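Local coordinates for protein CsuC (Acinetobacter baumannii, PDB 6FJY) that probably acts as the periplasmic chaperone that holds the CsuE tip adhesin subunit by donor-strand complementation before archaic Csu pili are assembled, at residues I12-V21 with K69-S77; M32-W40 with S50-V61. One frame throughout, in Å; residues are numbered along the deposited sequence.

Interaction 1: residues I12-V21 with K69-S77; sequences IEANEKATAV and KHMLRLTKS
Lys76 reaches past Lys17 to the turn that precedes strand 18-21. Its CB and CG pass beside Lys17 O, CD lies 4.1 Å from Ile12 CG2 as the two side chains run past each other in opposite directions, and the bend at chi3 (-59°) carries CE and NZ to the carbonyls of the type I turn Glu13 to Glu16. There NZ gives a weak hydrogen bond to Glu16 O at 3.0 Å, with Glu13 O farther off at 3.6 Å; a long, flexible lysine can lay its apolar stem against Ile12 and still bring its charge to these oxygens. Lys76 N bonds Lys17 O, the first rung of a ladder continued by reciprocal pairs between Thr19 and Leu74 and between Val21 and Leu72. Val21 and Leu74, branched and apolar, meet through CG2 and CD1 at 4.2 Å on the buried face. On the other face small Ala20 leaves room for Met71, whose CG and SD both lie 3.6 Å from Ala20 CB, and Ala18 CB sits 3.4 Å from Thr75 OG1. Alternation of buried aliphatic residues with small or polar ones on antiparallel strands is typical of a beta sandwich, here the Ig-like N-terminal domain of PapD-type chaperones.

Interaction 2: residues M32-W40 with S50-V61; sequences MVQIRVFKW and SEQSEIIPSPPV
Lys39 stretches out to Glu54, its CG anti to the backbone N (chi1 -158°) and the chain extended beyond, and NZ forms a salt bridge to OE2 at 2.6 Å. The ammonium meets the syn lone pair of OE2, while OE1 is held by Tyr88; together these fix the carboxylate's rotation. A long lysine suits this place because after Ser50 the chain turns away from strand 31-41 and Glu54 lies on the far side of that loop. At the root of Lys39 a reciprocal backbone pair joins it to Ser50. Phe38, CG anti to its carbonyl carbon (chi1 -66°), turns its ring edge to Ser50, with CD1 3.5 Å from Ser50 O. In this Ig-like PapD-type domain residues 51-59 swing away from strand 31-41 between the paired ends, and mainly apolar side chains occupy the space between the backbones. Val37 uses both branches: CG1 meets Ile55 CB at 4.2 Å and CG2 the CG of Pro57 at 4.0 Å. Rigid Pro57 also takes Ile35 CG2 on CB at 3.7 Å. Ile35 CD1 swings instead to Pro59 O, near the cis peptide before Pro59. Where the chains rejoin, Ile35 N bonds Pro60 O at 2.8 Å, from 37° above the carbonyl plane, and Val61 CG1 touches Met32 SD at 3.9 Å.

Both interactions belong to one curled sheet of the N-terminal domain and adjoin through neighbouring strands 55-64 and 69-76. Interaction 1 is a regular antiparallel ladder; in interaction 2 backbone pairing is confined to the two ends, and side chains bridge the middle. Leu72 CD1 packs on Ile35 CG2 at 3.5 Å and Lys76 CG on Ile55 CD1, so Val21, Leu72, Leu74, Ile35, Val37 and Ile55 form a shared core, whereas Ala20-Met71 and Met32-Val61 lie nearer the surface. The lysines sit at the ends of the pairings: buried Lys76 turns to backbone carbonyls, partly exposed Lys39 to a carboxylate. Ser77 links both, its OG hydrogen-bonding Ser53 O and its N probably Glu54 O.

Interaction 1: residues I12-V21 with K69-S77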
loop_
_atom_site.group_PDB
_atom_site.type_symbol
_atom_site.label_atom_id
_atom_site.label_comp_id
_atom_site.label_asym_id
_atom_site.label_seq_id
_atom_site.Cartn_x
_atom_site.Cartn_y
_atom_site.Cartn_z
ATOM N N ILE A 12 -4.756 -7.291 7.354
ATOM C CA ILE A 12 -4.196 -8.319 8.226
ATOM C C ILE A 12 -4.964 -9.606 7.945
ATOM O O ILE A 12 -6.162 -9.696 8.243
ATOM C CB ILE A 12 -4.312 -7.927 9.704
ATOM C CG1 ILE A 12 -3.903 -6.464 9.892
ATOM C CG2 ILE A 12 -3.453 -8.851 10.569
ATOM C CD1 ILE A 12 -3.937 -5.984 11.334
ATOM N N GLU A 13 -4.291 -10.595 7.359
ATOM C CA GLU A 13 -4.968 -11.832 6.998
ATOM C C GLU A 13 -5.274 -12.661 8.248
ATOM O O GLU A 13 -4.811 -12.367 9.362
ATOM C CB GLU A 13 -4.132 -12.629 5.997
ATOM C CG GLU A 13 -3.767 -11.854 4.722
ATOM C CD GLU A 13 -4.927 -11.631 3.787
ATOM O OE1 GLU A 13 -6.014 -12.194 4.026
ATOM O OE2 GLU A 13 -4.742 -10.892 2.798
ATOM N N ALA A 14 -6.078 -13.717 8.050
ATOM C CA ALA A 14 -6.533 -14.525 9.179
ATOM C C ALA A 14 -5.372 -15.206 9.893
ATOM O O ALA A 14 -5.387 -15.333 11.122
ATOM C CB ALA A 14 -7.554 -15.563 8.716
ATOM N N ASN A 15 -4.353 -15.636 9.152
ATOM C CA ASN A 15 -3.215 -16.324 9.755
ATOM C C ASN A 15 -2.069 -15.379 10.116
ATOM O O ASN A 15 -0.982 -15.846 10.469
ATOM C CB ASN A 15 -2.704 -17.432 8.830
ATOM C CG ASN A 15 -2.257 -16.915 7.476
ATOM O OD1 ASN A 15 -2.063 -15.714 7.277
ATOM N ND2 ASN A 15 -2.081 -17.832 6.536
ATOM N N GLU A 16 -2.281 -14.071 10.011
ATOM C CA GLU A 16 -1.294 -13.063 10.383
ATOM C C GLU A 16 -1.717 -12.378 11.675
ATOM O O GLU A 16 -2.875 -11.981 11.820
ATOM C CB GLU A 16 -1.127 -12.023 9.273
ATOM C CG GLU A 16 -0.481 -12.534 7.990
ATOM C CD GLU A 16 -0.466 -11.483 6.895
ATOM O OE1 GLU A 16 -1.036 -10.392 7.108
ATOM O OE2 GLU A 16 0.126 -11.737 5.829
ATOM N N LYS A 17 -0.778 -12.241 12.607
ATOM C CA LYS A 17 -1.055 -11.511 13.835
ATOM C C LYS A 17 -0.854 -10.004 13.679
ATOM O O LYS A 17 -1.316 -9.235 14.529
ATOM C CB LYS A 17 -0.201 -12.078 14.973
ATOM C CG LYS A 17 0.853 -11.160 15.526
ATOM C CD LYS A 17 0.907 -11.288 17.038
ATOM C CE LYS A 17 -0.468 -11.045 17.646
ATOM N NZ LYS A 17 -0.428 -11.101 19.131
ATOM N N ALA A 18 -0.172 -9.561 12.631
ATOM C CA ALA A 18 0.058 -8.137 12.436
ATOM C C ALA A 18 0.489 -7.882 10.999
ATOM O O ALA A 18 0.856 -8.803 10.263
ATOM C CB ALA A 18 1.097 -7.602 13.427
ATOM N N THR A 19 0.414 -6.616 10.604
ATOM C CA THR A 19 0.973 -6.136 9.349
ATOM C C THR A 19 1.726 -4.840 9.613
ATOM O O THR A 19 1.634 -4.249 10.691
ATOM C CB THR A 19 -0.100 -5.904 8.285
ATOM O OG1 THR A 19 0.527 -5.674 7.015
ATOM C CG2 THR A 19 -0.950 -4.711 8.642
ATOM N N ALA A 20 2.457 -4.388 8.600
ATOM C CA ALA A 20 3.331 -3.230 8.722
ATOM C C ALA A 20 2.963 -2.165 7.696
ATOM O O ALA A 20 2.570 -2.475 6.567
ATOM C CB ALA A 20 4.811 -3.633 8.549
ATOM N N VAL A 21 3.095 -0.909 8.108
ATOM C CA VAL A 21 2.996 0.246 7.227
ATOM C C VAL A 21 4.272 1.051 7.405
ATOM O O VAL A 21 4.747 1.218 8.531
ATOM C CB VAL A 21 1.754 1.107 7.519
ATOM C CG1 VAL A 21 1.804 2.390 6.710
ATOM C CG2 VAL A 21 0.465 0.328 7.178
ATOM N N LYS A 69 13.259 6.002 8.090
ATOM C CA LYS A 69 12.230 5.061 7.672
ATOM C C LYS A 69 11.807 4.289 8.914
ATOM O O LYS A 69 12.615 3.564 9.508
ATOM C CB LYS A 69 12.750 4.131 6.573
ATOM C CG LYS A 69 11.713 3.174 6.006
ATOM C CD LYS A 69 12.319 2.336 4.905
ATOM C CE LYS A 69 11.333 1.291 4.393
ATOM N NZ LYS A 69 11.955 0.428 3.316
ATOM N N HIS A 70 10.571 4.487 9.343
ATOM C CA HIS A 70 10.043 3.795 10.506
ATOM C C HIS A 70 8.979 2.793 10.071
ATOM O O HIS A 70 8.276 2.998 9.078
ATOM C CB HIS A 70 9.436 4.773 11.522
ATOM C CG HIS A 70 10.423 5.705 12.154
ATOM N ND1 HIS A 70 10.332 6.087 13.478
ATOM C CD2 HIS A 70 11.496 6.358 11.647
ATOM C CE1 HIS A 70 11.327 6.908 13.768
ATOM N NE2 HIS A 70 12.050 7.087 12.677
ATOM N N MET A 71 8.866 1.703 10.816
ATOM C CA MET A 71 7.773 0.768 10.605
ATOM C C MET A 71 6.657 1.098 11.584
ATOM O O MET A 71 6.909 1.415 12.752
ATOM C CB MET A 71 8.236 -0.682 10.743
ATOM C CG MET A 71 7.173 -1.714 10.381
ATOM S SD MET A 71 7.700 -3.381 10.719
ATOM C CE MET A 71 7.444 -3.345 12.396
ATOM N N LEU A 72 5.435 1.097 11.070
ATOM C CA LEU A 72 4.225 1.193 11.869
ATOM C C LEU A 72 3.626 -0.206 11.933
ATOM O O LEU A 72 3.146 -0.735 10.927
ATOM C CB LEU A 72 3.256 2.209 11.272
ATOM C CG LEU A 72 1.801 2.203 11.763
ATOM C CD1 LEU A 72 1.687 2.398 13.283
ATOM C CD2 LEU A 72 1.025 3.276 11.027
ATOM N N ARG A 73 3.725 -0.819 13.100
ATOM C CA ARG A 73 3.221 -2.158 13.346
ATOM C C ARG A 73 1.750 -2.069 13.741
ATOM O O ARG A 73 1.394 -1.311 14.651
ATOM C CB ARG A 73 4.036 -2.801 14.463
ATOM C CG ARG A 73 4.156 -4.283 14.428
ATOM C CD ARG A 73 5.006 -4.750 15.596
ATOM N NE ARG A 73 6.426 -4.788 15.264
ATOM C CZ ARG A 73 7.005 -5.762 14.574
ATOM N NH1 ARG A 73 6.284 -6.784 14.131
ATOM N NH2 ARG A 73 8.308 -5.711 14.328
ATOM N N LEU A 74 0.900 -2.804 13.033
ATOM C CA LEU A 74 -0.518 -2.917 13.369
ATOM C C LEU A 74 -0.780 -4.348 13.815
ATOM O O LEU A 74 -0.776 -5.266 12.991
ATOM C CB LEU A 74 -1.402 -2.542 12.188
ATOM C CG LEU A 74 -1.099 -1.188 11.567
ATOM C CD1 LEU A 74 -1.985 -0.957 10.380
ATOM C CD2 LEU A 74 -1.323 -0.110 12.619
ATOM N N THR A 75 -1.008 -4.531 15.115
ATOM C CA THR A 75 -1.074 -5.848 15.737
ATOM C C THR A 75 -2.461 -6.097 16.317
ATOM O O THR A 75 -3.007 -5.238 17.020
ATOM C CB THR A 75 -0.016 -5.984 16.838
ATOM O OG1 THR A 75 1.273 -5.694 16.293
ATOM C CG2 THR A 75 0.007 -7.396 17.392
ATOM N N LYS A 76 -3.014 -7.283 16.037
ATOM C CA LYS A 76 -4.291 -7.703 16.614
ATOM C C LYS A 76 -4.112 -8.061 18.082
ATOM O O LYS A 76 -3.260 -8.884 18.427
ATOM C CB LYS A 76 -4.876 -8.898 15.866
ATOM C CG LYS A 76 -5.122 -8.655 14.419
ATOM C CD LYS A 76 -5.837 -9.813 13.749
ATOM C CE LYS A 76 -5.095 -11.108 13.828
ATOM N NZ LYS A 76 -5.709 -12.040 12.841
ATOM N N SER A 77 -4.892 -7.426 18.950
ATOM C CA SER A 77 -4.835 -7.747 20.374
ATOM C C SER A 77 -5.582 -9.027 20.698
ATOM O O SER A 77 -5.247 -9.716 21.671
ATOM C CB SER A 77 -5.442 -6.614 21.190
ATOM O OG SER A 77 -6.845 -6.586 20.963
#

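Interaction 2: residues M32-W40 with S50-V61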
loop_
_atom_site.group_PDB
_atom_site.type_symbol
_atom_site.label_atom_id
_atom_site.label_comp_id
_atom_site.label_asym_id
_atom_site.label_seq_id
_atom_site.Cartn_x
_atom_site.Cartn_y
_atom_site.Cartn_z
ATOM N N MET A 32 6.708 15.198 12.850
ATOM C CA MET A 32 6.108 14.431 13.930
ATOM C C MET A 32 4.847 13.766 13.405
ATOM O O MET A 32 4.061 14.387 12.679
ATOM C CB MET A 32 5.769 15.317 15.134
ATOM C CG MET A 32 5.261 14.558 16.372
ATOM S SD MET A 32 6.575 13.786 17.324
ATOM C CE MET A 32 7.717 15.148 17.344
ATOM N N VAL A 33 4.652 12.509 13.790
ATOM C CA VAL A 33 3.532 11.704 13.322
ATOM C C VAL A 33 2.819 11.080 14.512
ATOM O O VAL A 33 3.450 10.436 15.355
ATOM C CB VAL A 33 4.012 10.605 12.357
ATOM C CG1 VAL A 33 2.851 9.808 11.854
ATOM C CG2 VAL A 33 4.779 11.235 11.206
ATOM N N GLN A 34 1.504 11.236 14.546
ATOM C CA GLN A 34 0.624 10.543 15.473
ATOM C C GLN A 34 -0.170 9.513 14.689
ATOM O O GLN A 34 -0.566 9.768 13.547
ATOM C CB GLN A 34 -0.338 11.503 16.173
ATOM C CG GLN A 34 -1.228 10.820 17.207
ATOM C CD GLN A 34 -2.432 11.658 17.608
ATOM O OE1 GLN A 34 -2.714 12.693 17.006
ATOM N NE2 GLN A 34 -3.161 11.199 18.619
ATOM N N ILE A 35 -0.350 8.338 15.283
ATOM C CA ILE A 35 -1.026 7.212 14.652
ATOM C C ILE A 35 -2.147 6.748 15.568
ATOM O O ILE A 35 -1.915 6.497 16.753
ATOM C CB ILE A 35 -0.050 6.057 14.370
ATOM C CG1 ILE A 35 1.116 6.545 13.505
ATOM C CG2 ILE A 35 -0.750 4.948 13.645
ATOM C CD1 ILE A 35 2.340 6.970 14.308
ATOM N N ARG A 36 -3.360 6.662 15.034
ATOM C CA ARG A 36 -4.498 6.089 15.747
ATOM C C ARG A 36 -5.249 5.137 14.822
ATOM O O ARG A 36 -5.198 5.269 13.600
ATOM C CB ARG A 36 -5.449 7.173 16.261
ATOM C CG ARG A 36 -4.898 7.984 17.437
ATOM C CD ARG A 36 -5.786 9.167 17.753
ATOM N NE ARG A 36 -5.779 10.153 16.676
ATOM C CZ ARG A 36 -6.564 11.225 16.641
ATOM N NH1 ARG A 36 -7.433 11.447 17.619
ATOM N NH2 ARG A 36 -6.490 12.071 15.623
ATOM N N VAL A 37 -5.931 4.150 15.402
ATOM C CA VAL A 37 -6.728 3.220 14.608
ATOM C C VAL A 37 -8.137 3.191 15.187
ATOM O O VAL A 37 -8.326 2.895 16.370
ATOM C CB VAL A 37 -6.123 1.806 14.554
ATOM C CG1 VAL A 37 -6.994 0.880 13.694
ATOM C CG2 VAL A 37 -4.722 1.862 14.000
ATOM N N PHE A 38 -9.117 3.467 14.346
ATOM C CA PHE A 38 -10.512 3.528 14.734
ATOM C C PHE A 38 -11.277 2.386 14.086
ATOM O O PHE A 38 -10.957 1.954 12.979
ATOM C CB PHE A 38 -11.139 4.865 14.322
ATOM C CG PHE A 38 -10.573 6.051 15.053
ATOM C CD1 PHE A 38 -11.125 6.468 16.255
ATOM C CD2 PHE A 38 -9.474 6.736 14.555
ATOM C CE1 PHE A 38 -10.606 7.555 16.929
ATOM C CE2 PHE A 38 -8.955 7.826 15.225
ATOM C CZ PHE A 38 -9.516 8.233 16.412
ATOM N N LYS A 39 -12.282 1.895 14.801
ATOM C CA LYS A 39 -13.195 0.927 14.230
ATOM C C LYS A 39 -14.188 1.665 13.348
ATOM O O LYS A 39 -14.614 2.780 13.663
ATOM C CB LYS A 39 -13.913 0.145 15.320
ATOM C CG LYS A 39 -14.453 -1.200 14.862
ATOM C CD LYS A 39 -14.736 -2.106 16.054
ATOM C CE LYS A 39 -15.139 -3.513 15.618
ATOM N NZ LYS A 39 -15.368 -4.415 16.795
ATOM N N TRP A 40 -14.507 1.055 12.212
ATOM C CA TRP A 40 -15.273 1.677 11.143
ATOM C C TRP A 40 -16.526 0.850 10.897
ATOM O O TRP A 40 -16.434 -0.339 10.579
ATOM C CB TRP A 40 -14.405 1.768 9.890
ATOM C CG TRP A 40 -15.042 2.327 8.668
ATOM C CD1 TRP A 40 -16.183 3.052 8.583
ATOM C CD2 TRP A 40 -14.549 2.187 7.326
ATOM N NE1 TRP A 40 -16.438 3.378 7.267
ATOM C CE2 TRP A 40 -15.446 2.859 6.479
ATOM C CE3 TRP A 40 -13.429 1.562 6.769
ATOM C CZ2 TRP A 40 -15.271 2.921 5.100
ATOM C CZ3 TRP A 40 -13.257 1.613 5.397
ATOM C CH2 TRP A 40 -14.180 2.296 4.576
ATOM N N SER A 50 -14.914 4.843 15.821
ATOM C CA SER A 50 -14.860 4.737 17.270
ATOM C C SER A 50 -13.507 4.220 17.733
ATOM O O SER A 50 -12.832 3.461 17.028
ATOM C CB SER A 50 -15.960 3.809 17.806
ATOM O OG SER A 50 -15.887 2.533 17.195
ATOM N N GLU A 51 -13.147 4.612 18.957
ATOM C CA GLU A 51 -11.932 4.126 19.594
ATOM C C GLU A 51 -12.020 2.621 19.787
ATOM O O GLU A 51 -13.103 2.048 19.889
ATOM C CB GLU A 51 -11.707 4.826 20.936
ATOM C CG GLU A 51 -11.317 6.289 20.795
ATOM C CD GLU A 51 -10.873 6.905 22.103
ATOM O OE1 GLU A 51 -11.292 6.420 23.178
ATOM O OE2 GLU A 51 -10.105 7.886 22.054
ATOM N N GLN A 52 -10.860 1.979 19.816
ATOM C CA GLN A 52 -10.804 0.531 19.752
ATOM C C GLN A 52 -9.436 0.050 20.233
ATOM O O GLN A 52 -8.428 0.747 20.070
ATOM C CB GLN A 52 -11.103 0.087 18.315
ATOM C CG GLN A 52 -10.581 -1.259 17.913
ATOM C CD GLN A 52 -9.194 -1.199 17.327
ATOM O OE1 GLN A 52 -8.657 -2.216 16.927
ATOM N NE2 GLN A 52 -8.611 -0.008 17.262
ATOM N N SER A 53 -9.420 -1.141 20.843
ATOM C CA SER A 53 -8.196 -1.791 21.309
ATOM C C SER A 53 -7.907 -3.105 20.594
ATOM O O SER A 53 -7.029 -3.856 21.033
ATOM C CB SER A 53 -8.265 -2.034 22.823
ATOM O OG SER A 53 -8.559 -0.828 23.503
ATOM N N GLU A 54 -8.658 -3.428 19.543
ATOM C CA GLU A 54 -8.482 -4.707 18.856
ATOM C C GLU A 54 -7.236 -4.692 17.988
ATOM O O GLU A 54 -6.540 -5.710 17.864
ATOM C CB GLU A 54 -9.708 -5.020 18.000
ATOM C CG GLU A 54 -11.023 -4.998 18.762
ATOM C CD GLU A 54 -12.227 -4.972 17.830
ATOM O OE1 GLU A 54 -12.022 -4.903 16.596
ATOM O OE2 GLU A 54 -13.374 -5.026 18.329
ATOM N N ILE A 55 -6.978 -3.553 17.345
ATOM C CA ILE A 55 -5.788 -3.315 16.539
ATOM C C ILE A 55 -4.998 -2.202 17.205
ATOM O O ILE A 55 -5.456 -1.055 17.285
ATOM C CB ILE A 55 -6.141 -2.944 15.093
ATOM C CG1 ILE A 55 -6.910 -4.078 14.438
ATOM C CG2 ILE A 55 -4.879 -2.655 14.308
ATOM C CD1 ILE A 55 -6.172 -5.370 14.512
ATOM N N ILE A 56 -3.808 -2.536 17.674
ATOM C CA ILE A 56 -2.996 -1.598 18.433
ATOM C C ILE A 56 -1.842 -1.143 17.546
ATOM O O ILE A 56 -1.045 -1.977 17.094
ATOM C CB ILE A 56 -2.516 -2.224 19.749
ATOM C CG1 ILE A 56 -3.750 -2.633 20.567
ATOM C CG2 ILE A 56 -1.706 -1.214 20.555
ATOM C CD1 ILE A 56 -3.451 -3.221 21.924
ATOM N N PRO A 57 -1.742 0.147 17.223
ATOM C CA PRO A 57 -0.597 0.624 16.428
ATOM C C PRO A 57 0.616 0.822 17.308
ATOM O O PRO A 57 0.520 1.306 18.440
ATOM C CB PRO A 57 -1.083 1.965 15.872
ATOM C CG PRO A 57 -2.029 2.468 16.953
ATOM C CD PRO A 57 -2.697 1.227 17.544
ATOM N N SER A 58 1.774 0.448 16.771
ATOM C CA SER A 58 3.038 0.622 17.467
ATOM C C SER A 58 4.024 1.249 16.489
ATOM O O SER A 58 4.342 0.631 15.448
ATOM C CB SER A 58 3.549 -0.714 18.004
ATOM O OG SER A 58 4.791 -0.551 18.678
ATOM N N PRO A 59 4.553 2.445 16.777
ATOM C CA PRO A 59 4.234 3.257 17.951
ATOM C C PRO A 59 2.986 4.114 17.733
ATOM O O PRO A 59 2.567 4.285 16.593
ATOM C CB PRO A 59 5.471 4.150 18.084
ATOM C CG PRO A 59 5.831 4.429 16.649
ATOM C CD PRO A 59 5.516 3.127 15.890
ATOM N N PRO A 60 2.388 4.626 18.812
ATOM C CA PRO A 60 1.279 5.579 18.634
ATOM C C PRO A 60 1.747 6.976 18.223
ATOM O O PRO A 60 0.936 7.757 17.716
ATOM C CB PRO A 60 0.571 5.565 19.998
ATOM C CG PRO A 60 1.654 5.169 20.965
ATOM C CD PRO A 60 2.580 4.251 20.229
ATOM N N VAL A 61 3.007 7.328 18.470
ATOM C CA VAL A 61 3.595 8.597 18.032
ATOM C C VAL A 61 5.047 8.360 17.644
ATOM O O VAL A 61 5.766 7.617 18.319
ATOM C CB VAL A 61 3.559 9.712 19.104
ATOM C CG1 VAL A 61 4.012 11.035 18.470
ATOM C CG2 VAL A 61 2.175 9.874 19.700
#